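Local coordinates for protein binary enterotoxin of Clostridium perfringens component a (Clostridium perfringens, PDB 5H04) that probably transfers ADP-ribose from NAD+ to a target protein as the enzymatic component of a two-part enterotoxin, and holds NADH in this crystal, at residues Ala368-Val373 against Tyr381-Asp386; Glu291-Tyr296 against Thr341-Asn346; Thr237-Arg242 against Ile277-Ser282. One frame throughout, in Å; residues are numbered along the deposited sequence.

Contact 1: Ala368-Val373 against Tyr381-Asp386. With NAI (1,4-dihydronicotinamide adenine dinucleotide), chain B.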
# COMPACT_ATOMS: atom_id res chain seq x y z
N ALA A 368 4.45 13.92 13.81
CA ALA A 368 3.05 13.80 13.43
C ALA A 368 2.31 13.35 14.68
O ALA A 368 2.92 12.82 15.62
CB ALA A 368 2.85 12.79 12.27
N ALA A 369 0.99 13.56 14.69
CA ALA A 369 0.20 13.16 15.83
C ALA A 369 -1.18 12.72 15.38
O ALA A 369 -1.74 13.27 14.42
CB ALA A 369 0.05 14.29 16.85
N TYR A 370 -1.73 11.73 16.09
CA TYR A 370 -3.13 11.35 15.93
C TYR A 370 -3.98 12.42 16.63
O TYR A 370 -4.17 12.37 17.85
CB TYR A 370 -3.38 9.97 16.51
CG TYR A 370 -4.74 9.37 16.21
CD1 TYR A 370 -5.85 9.65 17.00
CD2 TYR A 370 -4.90 8.50 15.15
CE1 TYR A 370 -7.09 9.09 16.73
CE2 TYR A 370 -6.15 7.92 14.86
CZ TYR A 370 -7.23 8.22 15.66
OH TYR A 370 -8.45 7.64 15.37
N VAL A 371 -4.46 13.40 15.86
CA VAL A 371 -5.07 14.59 16.46
C VAL A 371 -6.55 14.41 16.77
O VAL A 371 -7.13 15.28 17.44
CB VAL A 371 -4.90 15.82 15.54
CG1 VAL A 371 -3.41 16.17 15.39
CG2 VAL A 371 -5.54 15.57 14.18
N SER A 372 -7.16 13.32 16.31
CA SER A 372 -8.58 13.12 16.54
C SER A 372 -8.90 12.70 17.96
O SER A 372 -10.08 12.61 18.32
CB SER A 372 -9.12 12.09 15.55
OG SER A 372 -9.07 12.62 14.25
N VAL A 373 -7.88 12.46 18.79
CA VAL A 373 -8.12 12.26 20.21
C VAL A 373 -8.83 13.45 20.83
O VAL A 373 -9.50 13.30 21.86
CB VAL A 373 -6.80 11.96 20.95
CG1 VAL A 373 -6.30 10.58 20.59
CG2 VAL A 373 -5.74 13.02 20.61
N TYR A 381 -10.47 10.28 12.31
CA TYR A 381 -9.33 9.37 12.50
C TYR A 381 -8.05 9.94 11.89
O TYR A 381 -7.36 9.29 11.10
CB TYR A 381 -9.64 7.99 11.91
CG TYR A 381 -10.95 7.40 12.40
CD1 TYR A 381 -12.16 7.73 11.79
CD2 TYR A 381 -10.97 6.53 13.48
CE1 TYR A 381 -13.35 7.21 12.24
CE2 TYR A 381 -12.16 6.01 13.94
CZ TYR A 381 -13.34 6.36 13.32
OH TYR A 381 -14.53 5.83 13.77
N GLU A 382 -7.73 11.17 12.26
CA GLU A 382 -6.75 11.97 11.53
C GLU A 382 -5.36 11.89 12.16
O GLU A 382 -5.20 11.96 13.38
CB GLU A 382 -7.16 13.44 11.48
CG GLU A 382 -8.51 13.71 10.85
CD GLU A 382 -8.77 15.21 10.71
OE1 GLU A 382 -7.85 15.94 10.28
OE2 GLU A 382 -9.89 15.64 11.04
N VAL A 383 -4.36 11.78 11.29
CA VAL A 383 -2.97 12.00 11.66
C VAL A 383 -2.47 13.23 10.92
O VAL A 383 -2.43 13.25 9.68
CB VAL A 383 -2.10 10.77 11.35
CG1 VAL A 383 -0.63 11.15 11.45
CG2 VAL A 383 -2.44 9.65 12.32
N LEU A 384 -2.12 14.26 11.67
CA LEU A 384 -1.62 15.52 11.12
C LEU A 384 -0.10 15.49 11.14
O LEU A 384 0.50 15.26 12.19
CB LEU A 384 -2.12 16.70 11.96
CG LEU A 384 -1.79 18.11 11.49
CD1 LEU A 384 -2.33 18.31 10.09
CD2 LEU A 384 -2.39 19.13 12.47
N ILE A 385 0.51 15.78 9.99
CA ILE A 385 1.96 15.70 9.83
C ILE A 385 2.54 17.12 9.75
O ILE A 385 1.94 18.00 9.11
CB ILE A 385 2.35 14.87 8.59
CG1 ILE A 385 1.69 13.48 8.64
CG2 ILE A 385 3.87 14.72 8.52
CD1 ILE A 385 1.85 12.65 7.33
N ASP A 386 3.68 17.33 10.41
CA ASP A 386 4.35 18.63 10.43
C ASP A 386 4.68 19.08 9.01
O ASP A 386 4.84 18.27 8.08
CB ASP A 386 5.64 18.55 11.27
CG ASP A 386 6.07 19.89 11.89
OD1 ASP A 386 5.36 20.91 11.76
OD2 ASP A 386 7.15 19.91 12.55
PA NAI B . -5.93 21.13 2.87
O1A NAI B . -5.52 22.52 3.44
O2A NAI B . -4.76 20.12 2.90
O5B NAI B . -6.41 21.26 1.32
C5B NAI B . -7.42 22.16 0.91
C4B NAI B . -7.11 22.49 -0.59
O4B NAI B . -5.65 23.01 -0.69
C3B NAI B . -7.18 21.45 -1.32
O3B NAI B . -7.73 21.76 -2.63
C2B NAI B . -5.63 20.94 -1.55
O2B NAI B . -5.57 20.16 -2.78
C1B NAI B . -4.91 21.99 -1.59
N9A NAI B . -3.60 21.75 -0.97
C8A NAI B . -3.32 21.30 0.27
N7A NAI B . -1.95 21.23 0.38
C5A NAI B . -1.41 21.65 -0.81
C6A NAI B . -0.10 21.78 -1.22
N6A NAI B . 1.15 21.52 -0.60
N1A NAI B . 0.17 22.22 -2.47
C2A NAI B . -0.85 22.54 -3.32
N3A NAI B . -2.16 22.43 -2.92
C4A NAI B . -2.43 21.99 -1.66
O3 NAI B . -7.18 20.56 3.69
PN NAI B . -8.19 19.40 3.21
O1N NAI B . -7.50 18.24 2.61
O2N NAI B . -9.23 19.91 2.19
O5D NAI B . -8.89 18.90 4.57
C5D NAI B . -9.80 19.72 5.21
C4D NAI B . -10.13 19.15 6.51
O4D NAI B . -10.44 17.86 6.39
C3D NAI B . -8.86 19.26 7.56
O3D NAI B . -9.43 19.54 8.93
C2D NAI B . -8.31 18.16 7.51
O2D NAI B . -7.53 17.83 8.74
C1D NAI B . -9.54 17.12 7.32
N1N NAI B . -9.17 15.97 6.81
C2N NAI B . -8.60 15.86 5.49
C3N NAI B . -8.26 14.48 4.92
C7N NAI B . -8.00 14.27 3.48
O7N NAI B . -7.90 13.09 3.08
N7N NAI B . -7.87 15.35 2.59
C4N NAI B . -8.13 13.27 5.86
C5N NAI B . -9.08 13.39 7.04
C6N NAI B . -9.38 14.78 7.60

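Contact 2: Glu291-Tyr296 against Thr341-Asn346. With NAI (1,4-dihydronicotinamide adenine dinucleotide), chain B.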
# COMPACT_ATOMS: atom_id res chain seq x y z
N GLU A 291 5.76 3.91 15.67
CA GLU A 291 6.04 2.76 14.80
C GLU A 291 5.61 3.11 13.38
O GLU A 291 4.69 3.92 13.19
CB GLU A 291 5.32 1.50 15.27
CG GLU A 291 3.81 1.61 15.20
CD GLU A 291 3.10 0.47 15.91
OE1 GLU A 291 3.38 -0.71 15.60
OE2 GLU A 291 2.28 0.76 16.80
N ASP A 292 6.28 2.52 12.40
CA ASP A 292 5.90 2.69 11.00
C ASP A 292 4.40 2.44 10.84
O ASP A 292 3.86 1.46 11.36
CB ASP A 292 6.65 1.70 10.09
CG ASP A 292 8.15 1.94 10.03
OD1 ASP A 292 8.70 2.96 10.51
OD2 ASP A 292 8.81 1.04 9.46
N ILE A 293 3.72 3.32 10.11
CA ILE A 293 2.28 3.20 9.91
C ILE A 293 1.92 3.71 8.52
O ILE A 293 2.57 4.61 7.98
CB ILE A 293 1.49 3.95 11.01
CG1 ILE A 293 -0.02 3.63 10.94
CG2 ILE A 293 1.74 5.47 10.91
CD1 ILE A 293 -0.85 4.16 12.15
N ILE A 294 0.88 3.11 7.93
CA ILE A 294 0.32 3.61 6.68
C ILE A 294 -0.80 4.59 7.00
O ILE A 294 -1.70 4.29 7.80
CB ILE A 294 -0.21 2.45 5.82
CG1 ILE A 294 0.91 1.45 5.50
CG2 ILE A 294 -0.90 2.99 4.55
CD1 ILE A 294 2.19 2.07 4.96
N THR A 295 -0.78 5.76 6.36
CA THR A 295 -1.89 6.70 6.48
C THR A 295 -2.32 7.11 5.08
O THR A 295 -1.65 6.79 4.09
CB THR A 295 -1.56 7.94 7.33
OG1 THR A 295 -0.58 8.75 6.66
CG2 THR A 295 -1.04 7.54 8.70
N TYR A 296 -3.46 7.80 4.99
CA TYR A 296 -4.10 8.08 3.70
C TYR A 296 -4.48 9.54 3.57
O TYR A 296 -4.71 10.24 4.56
CB TYR A 296 -5.36 7.22 3.51
CG TYR A 296 -5.08 5.75 3.55
CD1 TYR A 296 -5.06 5.06 4.75
CD2 TYR A 296 -4.86 5.04 2.38
CE1 TYR A 296 -4.80 3.70 4.79
CE2 TYR A 296 -4.59 3.66 2.40
CZ TYR A 296 -4.58 3.00 3.61
OH TYR A 296 -4.32 1.66 3.65
N THR A 341 -3.84 13.76 7.07
CA THR A 341 -4.03 12.38 6.64
C THR A 341 -5.01 11.70 7.58
O THR A 341 -5.41 12.25 8.61
CB THR A 341 -2.71 11.58 6.59
OG1 THR A 341 -2.29 11.28 7.94
CG2 THR A 341 -1.62 12.37 5.88
N THR A 342 -5.42 10.49 7.21
CA THR A 342 -6.29 9.68 8.04
C THR A 342 -5.76 8.26 8.02
O THR A 342 -5.23 7.80 7.01
CB THR A 342 -7.76 9.72 7.56
OG1 THR A 342 -8.53 8.75 8.28
CG2 THR A 342 -7.84 9.39 6.09
N VAL A 343 -5.89 7.56 9.16
CA VAL A 343 -5.40 6.18 9.19
C VAL A 343 -6.34 5.20 8.50
O VAL A 343 -5.98 4.02 8.34
CB VAL A 343 -5.13 5.71 10.63
CG1 VAL A 343 -4.03 6.56 11.25
CG2 VAL A 343 -6.39 5.80 11.47
N LEU A 344 -7.53 5.64 8.08
CA LEU A 344 -8.49 4.79 7.38
C LEU A 344 -8.41 5.03 5.88
O LEU A 344 -8.22 6.16 5.43
CB LEU A 344 -9.92 5.06 7.85
CG LEU A 344 -10.16 4.90 9.34
CD1 LEU A 344 -11.61 5.19 9.65
CD2 LEU A 344 -9.78 3.49 9.77
N SER A 345 -8.62 3.96 5.10
CA SER A 345 -8.62 4.07 3.65
C SER A 345 -9.97 4.49 3.07
O SER A 345 -10.04 4.78 1.88
CB SER A 345 -8.20 2.74 3.01
OG SER A 345 -9.01 1.67 3.47
N ASN A 346 -11.04 4.52 3.88
CA ASN A 346 -12.37 4.87 3.39
C ASN A 346 -12.35 6.21 2.67
O ASN A 346 -11.65 7.13 3.09
CB ASN A 346 -13.38 4.93 4.54
CG ASN A 346 -13.33 3.72 5.48
OD1 ASN A 346 -12.27 3.14 5.72
ND2 ASN A 346 -14.48 3.37 6.04
PA NAI B . -5.93 21.13 2.87
O1A NAI B . -5.52 22.52 3.44
O2A NAI B . -4.76 20.12 2.90
O5B NAI B . -6.41 21.26 1.32
C5B NAI B . -7.42 22.16 0.91
C4B NAI B . -7.11 22.49 -0.59
O4B NAI B . -5.65 23.01 -0.69
C3B NAI B . -7.18 21.45 -1.32
O3B NAI B . -7.73 21.76 -2.63
C2B NAI B . -5.63 20.94 -1.55
O2B NAI B . -5.57 20.16 -2.78
C1B NAI B . -4.91 21.99 -1.59
N9A NAI B . -3.60 21.75 -0.97
C8A NAI B . -3.32 21.30 0.27
N7A NAI B . -1.95 21.23 0.38
C5A NAI B . -1.41 21.65 -0.81
C6A NAI B . -0.10 21.78 -1.22
N6A NAI B . 1.15 21.52 -0.60
N1A NAI B . 0.17 22.22 -2.47
C2A NAI B . -0.85 22.54 -3.32
N3A NAI B . -2.16 22.43 -2.92
C4A NAI B . -2.43 21.99 -1.66
O3 NAI B . -7.18 20.56 3.69
PN NAI B . -8.19 19.40 3.21
O1N NAI B . -7.50 18.24 2.61
O2N NAI B . -9.23 19.91 2.19
O5D NAI B . -8.89 18.90 4.57
C5D NAI B . -9.80 19.72 5.21
C4D NAI B . -10.13 19.15 6.51
O4D NAI B . -10.44 17.86 6.39
C3D NAI B . -8.86 19.26 7.56
O3D NAI B . -9.43 19.54 8.93
C2D NAI B . -8.31 18.16 7.51
O2D NAI B . -7.53 17.83 8.74
C1D NAI B . -9.54 17.12 7.32
N1N NAI B . -9.17 15.97 6.81
C2N NAI B . -8.60 15.86 5.49
C3N NAI B . -8.26 14.48 4.92
C7N NAI B . -8.00 14.27 3.48
O7N NAI B . -7.90 13.09 3.08
N7N NAI B . -7.87 15.35 2.59
C4N NAI B . -8.13 13.27 5.86
C5N NAI B . -9.08 13.39 7.04
C6N NAI B . -9.38 14.78 7.60
O HOH W 1 -3.64 2.76 8.84

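Contact 3: Thr237-Arg242 against Ile277-Ser282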
# COMPACT_ATOMS: atom_id res chain seq x y z
N THR A 237 0.08 22.58 25.48
CA THR A 237 -0.17 23.89 26.08
C THR A 237 -1.55 24.39 25.64
O THR A 237 -2.15 23.87 24.70
CB THR A 237 0.89 24.91 25.69
OG1 THR A 237 0.75 25.25 24.31
CG2 THR A 237 2.31 24.38 25.94
N SER A 238 -2.05 25.42 26.34
CA SER A 238 -3.35 25.99 25.98
C SER A 238 -3.37 26.49 24.54
O SER A 238 -4.33 26.26 23.80
CB SER A 238 -3.72 27.12 26.94
OG SER A 238 -3.91 26.61 28.24
N ASN A 239 -2.31 27.21 24.13
CA ASN A 239 -2.25 27.73 22.77
C ASN A 239 -2.13 26.60 21.74
O ASN A 239 -2.71 26.69 20.65
CB ASN A 239 -1.06 28.68 22.61
CG ASN A 239 -1.37 30.11 23.02
OD1 ASN A 239 -2.45 30.41 23.52
ND2 ASN A 239 -0.41 31.00 22.80
N GLU A 240 -1.38 25.55 22.07
CA GLU A 240 -1.23 24.43 21.14
C GLU A 240 -2.57 23.75 20.91
O GLU A 240 -2.94 23.43 19.77
CB GLU A 240 -0.20 23.43 21.67
CG GLU A 240 1.25 23.87 21.57
CD GLU A 240 2.20 22.94 22.32
OE1 GLU A 240 1.71 22.06 23.08
OE2 GLU A 240 3.43 23.07 22.14
N LEU A 241 -3.32 23.52 22.00
CA LEU A 241 -4.64 22.93 21.87
C LEU A 241 -5.56 23.84 21.08
O LEU A 241 -6.34 23.37 20.23
CB LEU A 241 -5.23 22.64 23.26
CG LEU A 241 -6.65 22.06 23.23
CD1 LEU A 241 -6.71 20.74 22.47
CD2 LEU A 241 -7.19 21.89 24.65
N ARG A 242 -5.47 25.15 21.32
CA ARG A 242 -6.34 26.12 20.64
C ARG A 242 -6.09 26.14 19.14
O ARG A 242 -7.03 26.07 18.35
CB ARG A 242 -6.14 27.52 21.23
CG ARG A 242 -6.95 28.62 20.54
CD ARG A 242 -6.38 30.00 20.87
NE ARG A 242 -5.06 30.16 20.27
CZ ARG A 242 -4.10 30.95 20.74
NH1 ARG A 242 -4.30 31.68 21.83
NH2 ARG A 242 -2.92 31.00 20.12
N ILE A 277 0.89 28.70 13.05
CA ILE A 277 1.80 27.70 12.49
C ILE A 277 2.82 27.26 13.53
O ILE A 277 3.13 26.06 13.67
CB ILE A 277 2.49 28.27 11.23
CG1 ILE A 277 1.45 28.51 10.13
CG2 ILE A 277 3.58 27.32 10.74
CD1 ILE A 277 1.95 29.37 8.98
N SER A 278 3.37 28.21 14.29
CA SER A 278 4.39 27.88 15.28
C SER A 278 3.83 26.97 16.36
O SER A 278 4.51 26.02 16.79
CB SER A 278 4.96 29.17 15.87
OG SER A 278 5.85 28.88 16.93
N ASN A 279 2.59 27.23 16.82
CA ASN A 279 2.01 26.42 17.88
C ASN A 279 1.62 25.03 17.38
O ASN A 279 1.84 24.03 18.08
CB ASN A 279 0.79 27.12 18.49
CG ASN A 279 1.18 28.33 19.31
OD1 ASN A 279 2.30 28.41 19.81
ND2 ASN A 279 0.26 29.28 19.45
N ILE A 280 1.05 24.94 16.17
CA ILE A 280 0.70 23.63 15.63
C ILE A 280 1.96 22.80 15.42
O ILE A 280 2.04 21.63 15.80
CB ILE A 280 -0.09 23.78 14.32
CG1 ILE A 280 -1.46 24.42 14.59
CG2 ILE A 280 -0.22 22.42 13.60
CD1 ILE A 280 -2.11 24.99 13.33
N SER A 281 2.97 23.41 14.79
CA SER A 281 4.22 22.70 14.50
C SER A 281 4.92 22.27 15.79
O SER A 281 5.43 21.14 15.88
CB SER A 281 5.13 23.60 13.65
OG SER A 281 6.32 22.93 13.24
N SER A 282 4.93 23.13 16.81
CA SER A 282 5.51 22.73 18.08
C SER A 282 4.77 21.53 18.66
O SER A 282 5.40 20.61 19.19
CB SER A 282 5.49 23.90 19.07
OG SER A 282 6.36 24.94 18.62

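Contact 1: Ala368-Val373 against Tyr381-Asp386
A368-Y370 and E382-I385 run antiparallel as the two arms of a beta hairpin, their axes 4.6 Å apart at 163°. A369 and L384 form the hydrogen-bonded pair, with A369 N to L384 O at 3.1 Å and L384 N to A369 O at 2.9 Å. V371 N adds a more bent bond to E382 O at 3.0 Å. Beyond the last strand pair a side chain takes over: the S372 hydroxyl OG accepts E382 N at 2.8 Å along an almost straight N-H line (166°), tying the start of the second arm to the residues that follow the first. Y370 CG stands anti to its own backbone N (chi1 -171°), which lays the ring alongside Y381; the two side chains point the same way, and Y370 OH reaches Y381 CD2 at 3.3 Å. E382 O sits over one face of the Y370 ring, near its rim, while V383 CG2 meets CD2 of that ring. V371 CG1 rests on L384 CB at 3.7 Å, and its CG2 on E382 CB. The E382 chain, extended beyond CG, carries OE1 to the ribose hydroxyl O2D of the dinucleotide in a very short hydrogen bond. E382 is the second glutamate of an E-x-E pattern, as in arginine-modifying ADP-ribosyltransferases. The hairpin belongs to a three-stranded sheet with strand 382-385 in the middle and 339-342 beyond it. Helix 238-261 packs on V371 and L384 through L248, I244 and Y247, helix 218-234 on A369 and Y370, and strand 356-362 on V383 and I385.

Contact 2: Glu291-Tyr296 against Thr341-Asn346
Y296 and T342 make one antiparallel hydrogen-bonded bridge where two strands of different sheets meet: Y296 N to T342 O is 2.7 Å and T342 N to Y296 O is 2.8 Å. The tight part gathers round the Y296 ring. Its CG lies anti to the carbonyl carbon (chi1 -60°), placing the ring against the loop V343-S345. S345 CB sits over one face, 3.8 Å from the ring centroid and 15° off the normal, a CH-pi contact; T342 O lies at the ring edge, in its plane, and L344 O closes on CD1. Y296 OH is hydrogen-bonded to N213 OD1. An ST turn shapes this loop: T342 OG1 accepts L344 N at 3.3 Å and has the carbonyls E380 O and Y381 O as acceptors for its single hydrogen. Toward I294 the fit is slacker. There a water bridges the two backbones, giving one hydrogen to I294 O and one to V343 O, each at 2.7 Å, in place of a direct bond. I293 CD1 only grazes V343 CG1 at 4.1 Å, and T295 OG1 donates weakly to T341 OG1, 3.3 Å away, whose stronger partner is V383 O. T341 and T342 line the pocket, their atoms C and CG2 touching C4N of the nicotinamide; with S340 they occupy the place of the Ser-Thr-Ser motif of related ADP-ribosyltransferases. Strand 293-299, at the edge of its five-stranded sheet, is flanked by strand 356-362; strand 339-342 pairs with 382-385, and helix 218-234 packs on I293, V343 and L344.

Contact 3: Thr237-Arg242 against Ile277-Ser282
The N279 amide approaches two neighbouring flat groups of the facing helix, the N239 amide and the R242 guanidinium, with its ND2 end. It meets neither squarely: its plane is turned 45° from the N239 amide and 46° from the R242 guanidinium. N279 ND2 touches N239 CB at 3.5 Å and stands obliquely off R242 NH2 at 3.7 Å, while N239 CA covers the centre of one guanidinium face. N279 ND2 is hydrogen-bonded to D243 OD2, one residue past R242, and weakly to E275 OE1. Alongside this, E240 CG packs on the backbone of the second helix, 3.5 Å from N279 O, and the extended chain takes E240 OE2 to within 3.8 Å of S282 CB. E240 also helps start its own helix. T237 OG1 accepts E240 N at 3.1 Å and E240 OE1 accepts T237 N at 2.9 Å, a capping box; OE1 has a second partner in K286, a salt bridge. No hydrogen bond links the two segments themselves, which meet by van der Waals contact; D243 supplies a polar tie between the helices. The axes of S238-R242 and I277-S282, parts of helices 238-261 and 270-284, cross at -97°, with I280 packing against I244 and Y247 of the former and F338 of a loop.

How the contacts relate
All three contacts lie in the C-terminal ADP-ribosyltransferase family region, and along the chain they close in the order contact 3, contact 2, contact 1. Contacts 1 and 2 have centres 10 Å apart and share the three-stranded sheet, where strands 339-342 and 382-385 pair through T341 and V383, and V343 N to Y381 O continues the pairing past their ends; both touch the dinucleotide, so together they build one wall of the nicotinamide end of the pocket. Contact 3 lies at the periphery, its centre 13 Å from that of contact 1, and joins it through S281 OG to D386 OD1 and I280 against L384. Contacts 2 and 3 do not touch, their centres being 23 Å apart, although helix 270-284 is followed in the chain by strand 293-299.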